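Local coordinates for putative branched-chain amino acid transport system substrate-binding protein (Rhodopseudomonas palustris, PDB 3TX6), which probably serves as the periplasmic solute-binding component of an ABC transporter, capturing aromatic acids such as 3-(4-hydroxyphenyl)pyruvic acid between two lobes, at residues Q254-A258 against L259-P263. Sequence-based numbering, arbitrary orientation.
Sequences QDDSA and LTKKP
K261 reaches back along the loop to D256 and to the backbone of Q254. K261 NZ forms a salt bridge with D256 OD1 at 2.8 Å, coming from above the carboxylate plane. K261 NZ also donates to the backbone Q254 O at 3.0 Å, tilted 32° from the carbonyl plane. The lysine chain is fully extended, with CG anti to the backbone N (chi1 -173°), and this carries NZ to both acceptors. On the way, K261 CD passes D255 O at 3.4 Å. With an alanine in place of K261, the D256 carboxylate would probably lose its salt-bridge mate and the Q254 carbonyl its lysine donor. The Q254 side chain meets T260 at about a right angle. T260 OG1 donates to Q254 OE1 at 2.7 Å, from above the amide plane. Water 1 links Q254 NE2 to T260 O, and Q254 NE2 also makes a weak hydrogen bond to P247 O. The type I beta turn from D255 to A258, closed by A258 N to D255 O, sets D256 and the A258 carbonyl in place. A258 O accepts the N-H of K261 (O to N 3.0 Å), and water 2 links A258 O to K262 N. This lysine-held turn lies at the surface, the T260 side chain about 14 Å from the bound 3-(4-hydroxyphenyl)pyruvic acid. Here the loop after strand 242-245 passes into helix 261-275.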
ATOM      1  N   GLN A 254      -0.759 -13.472 -14.947  1.00 22.36           N
ATOM      2  CA  GLN A 254       0.076 -12.585 -15.742  1.00 23.62           C
ATOM      3  C   GLN A 254       0.749 -13.376 -16.862  1.00 25.93           C
ATOM      4  O   GLN A 254       1.004 -14.582 -16.744  1.00 27.84           O
ATOM      5  CB  GLN A 254       1.131 -11.883 -14.867  1.00 24.88           C
ATOM      6  CG  GLN A 254       0.541 -10.999 -13.767  1.00 25.15           C
ATOM      7  CD  GLN A 254       1.590 -10.527 -12.776  1.00 22.18           C
ATOM      8  OE1 GLN A 254       2.752 -10.356 -13.142  1.00 21.32           O
ATOM      9  NE2 GLN A 254       1.213 -10.393 -11.503  1.00 23.24           N
ATOM     10  N   ASP A 255       1.090 -12.675 -17.944  1.00 33.04           N
ATOM     11  CA  ASP A 255       1.929 -13.266 -18.993  1.00 31.70           C
ATOM     12  C   ASP A 255       3.364 -13.364 -18.477  1.00 24.10           C
ATOM     13  O   ASP A 255       3.746 -12.593 -17.602  1.00 27.72           O
ATOM     14  CB  ASP A 255       1.875 -12.403 -20.236  1.00 33.84           C
ATOM     15  CG  ASP A 255       0.493 -12.374 -20.869  1.00 48.89           C
ATOM     16  OD1 ASP A 255      -0.169 -13.433 -20.906  1.00 57.10           O
ATOM     17  OD2 ASP A 255       0.062 -11.294 -21.318  1.00 59.61           O
ATOM     18  N   ASP A 256       4.134 -14.319 -18.993  1.00 28.49           N
ATOM     19  CA  ASP A 256       5.550 -14.446 -18.605  1.00 27.13           C
ATOM     20  C   ASP A 256       6.317 -13.182 -18.953  1.00 24.20           C
ATOM     21  O   ASP A 256       7.360 -12.879 -18.360  1.00 26.25           O
ATOM     22  CB  ASP A 256       6.234 -15.636 -19.311  1.00 31.84           C
ATOM     23  CG  ASP A 256       5.927 -16.956 -18.655  1.00 32.71           C
ATOM     24  OD1 ASP A 256       5.401 -16.964 -17.510  1.00 37.85           O
ATOM     25  OD2 ASP A 256       6.210 -17.994 -19.286  1.00 46.84           O
ATOM     26  N   SER A 257       5.805 -12.424 -19.898  1.00 24.88           N
ATOM     27  CA  SER A 257       6.503 -11.220 -20.288  1.00 21.92           C
ATOM     28  C   SER A 257       6.372 -10.121 -19.225  1.00 22.20           C
ATOM     29  O   SER A 257       7.066  -9.118 -19.313  1.00 26.51           O
ATOM     30  CB  SER A 257       5.942 -10.718 -21.611  1.00 23.80           C
ATOM     31  OG  SER A 257       4.558 -10.462 -21.473  1.00 27.44           O
ATOM     32  N   ALA A 258       5.455 -10.257 -18.273  1.00 20.76           N
ATOM     33  CA  ALA A 258       5.304  -9.227 -17.223  1.00 18.02           C
ATOM     34  C   ALA A 258       6.462  -9.285 -16.240  1.00 19.10           C
ATOM     35  O   ALA A 258       6.724 -10.328 -15.635  1.00 20.47           O
ATOM     36  CB  ALA A 258       3.991  -9.406 -16.479  1.00 20.44           C
ATOM     37  N   LEU A 259       7.143  -8.142 -16.097  1.00 17.79           N
ATOM     38  CA  LEU A 259       8.293  -7.994 -15.190  1.00 18.55           C
ATOM     39  C   LEU A 259       7.890  -8.264 -13.738  1.00 17.68           C
ATOM     40  O   LEU A 259       8.709  -8.642 -12.923  1.00 18.35           O
ATOM     41  CB  LEU A 259       8.903  -6.594 -15.302  1.00 17.22           C
ATOM     42  CG  LEU A 259       9.773  -6.385 -16.546  1.00 15.24           C
ATOM     43  CD1 LEU A 259      10.073  -4.915 -16.752  1.00 18.51           C
ATOM     44  CD2 LEU A 259      11.059  -7.196 -16.406  1.00 21.53           C
ATOM     45  N   THR A 260       6.621  -8.044 -13.421  1.00 16.21           N
ATOM     46  CA  THR A 260       6.112  -8.273 -12.064  1.00 17.38           C
ATOM     47  C   THR A 260       5.924  -9.771 -11.729  1.00 17.39           C
ATOM     48  O   THR A 260       5.830 -10.148 -10.553  1.00 17.24           O
ATOM     49  CB  THR A 260       4.757  -7.533 -11.863  1.00 16.30           C
ATOM     50  OG1 THR A 260       3.834  -7.925 -12.871  1.00 17.20           O
ATOM     51  CG2 THR A 260       4.939  -6.010 -11.872  1.00 16.97           C
ATOM     52  N   LYS A 261       5.868 -10.632 -12.755  1.00 18.06           N
ATOM     53  CA  LYS A 261       5.459 -12.027 -12.535  1.00 16.21           C
ATOM     54  C   LYS A 261       6.446 -12.816 -11.671  1.00 18.27           C
ATOM     55  O   LYS A 261       6.034 -13.448 -10.656  1.00 18.15           O
ATOM     56  CB  LYS A 261       5.162 -12.769 -13.864  1.00 19.66           C
ATOM     57  CG  LYS A 261       4.586 -14.155 -13.688  1.00 20.19           C
ATOM     58  CD  LYS A 261       4.095 -14.723 -15.005  1.00 21.84           C
ATOM     59  CE  LYS A 261       3.504 -16.120 -14.840  1.00 22.82           C
ATOM     60  NZ  LYS A 261       3.007 -16.667 -16.137  1.00 25.04           N
ATOM     61  N   LYS A 262       7.706 -12.792 -12.048  1.00 19.53           N
ATOM     62  CA  LYS A 262       8.730 -13.549 -11.352  1.00 19.66           C
ATOM     63  C   LYS A 262       8.774 -13.142  -9.854  1.00 18.41           C
ATOM     64  O   LYS A 262       8.677 -13.999  -8.997  1.00 18.31           O
ATOM     65  CB  LYS A 262      10.109 -13.437 -12.084  1.00 20.99           C
ATOM     66  CG  LYS A 262      11.282 -14.059 -11.357  1.00 24.47           C
ATOM     67  CD  LYS A 262      12.618 -14.039 -12.107  1.00 29.73           C
ATOM     68  CE  LYS A 262      13.146 -12.611 -12.315  1.00 38.29           C
ATOM     69  NZ  LYS A 262      14.570 -12.506 -12.791  1.00 53.53           N
ATOM     70  N   PRO A 263       8.912 -11.828  -9.538  1.00 17.48           N
ATOM     71  CA  PRO A 263       9.011 -11.524  -8.117  1.00 17.11           C
ATOM     72  C   PRO A 263       7.699 -11.840  -7.326  1.00 16.33           C
ATOM     73  O   PRO A 263       7.732 -12.174  -6.127  1.00 18.41           O
ATOM     74  CB  PRO A 263       9.306 -10.004  -8.083  1.00 17.20           C
ATOM     75  CG  PRO A 263       8.986  -9.516  -9.452  1.00 19.63           C
ATOM     76  CD  PRO A 263       9.262 -10.658 -10.374  1.00 18.86           C
TER
HETATM   77  O   HOH W   1       3.290  -9.990  -9.306  1.00 19.45           O
HETATM   78  O   HOH W   2       8.683 -11.754 -14.625  1.00 23.44           O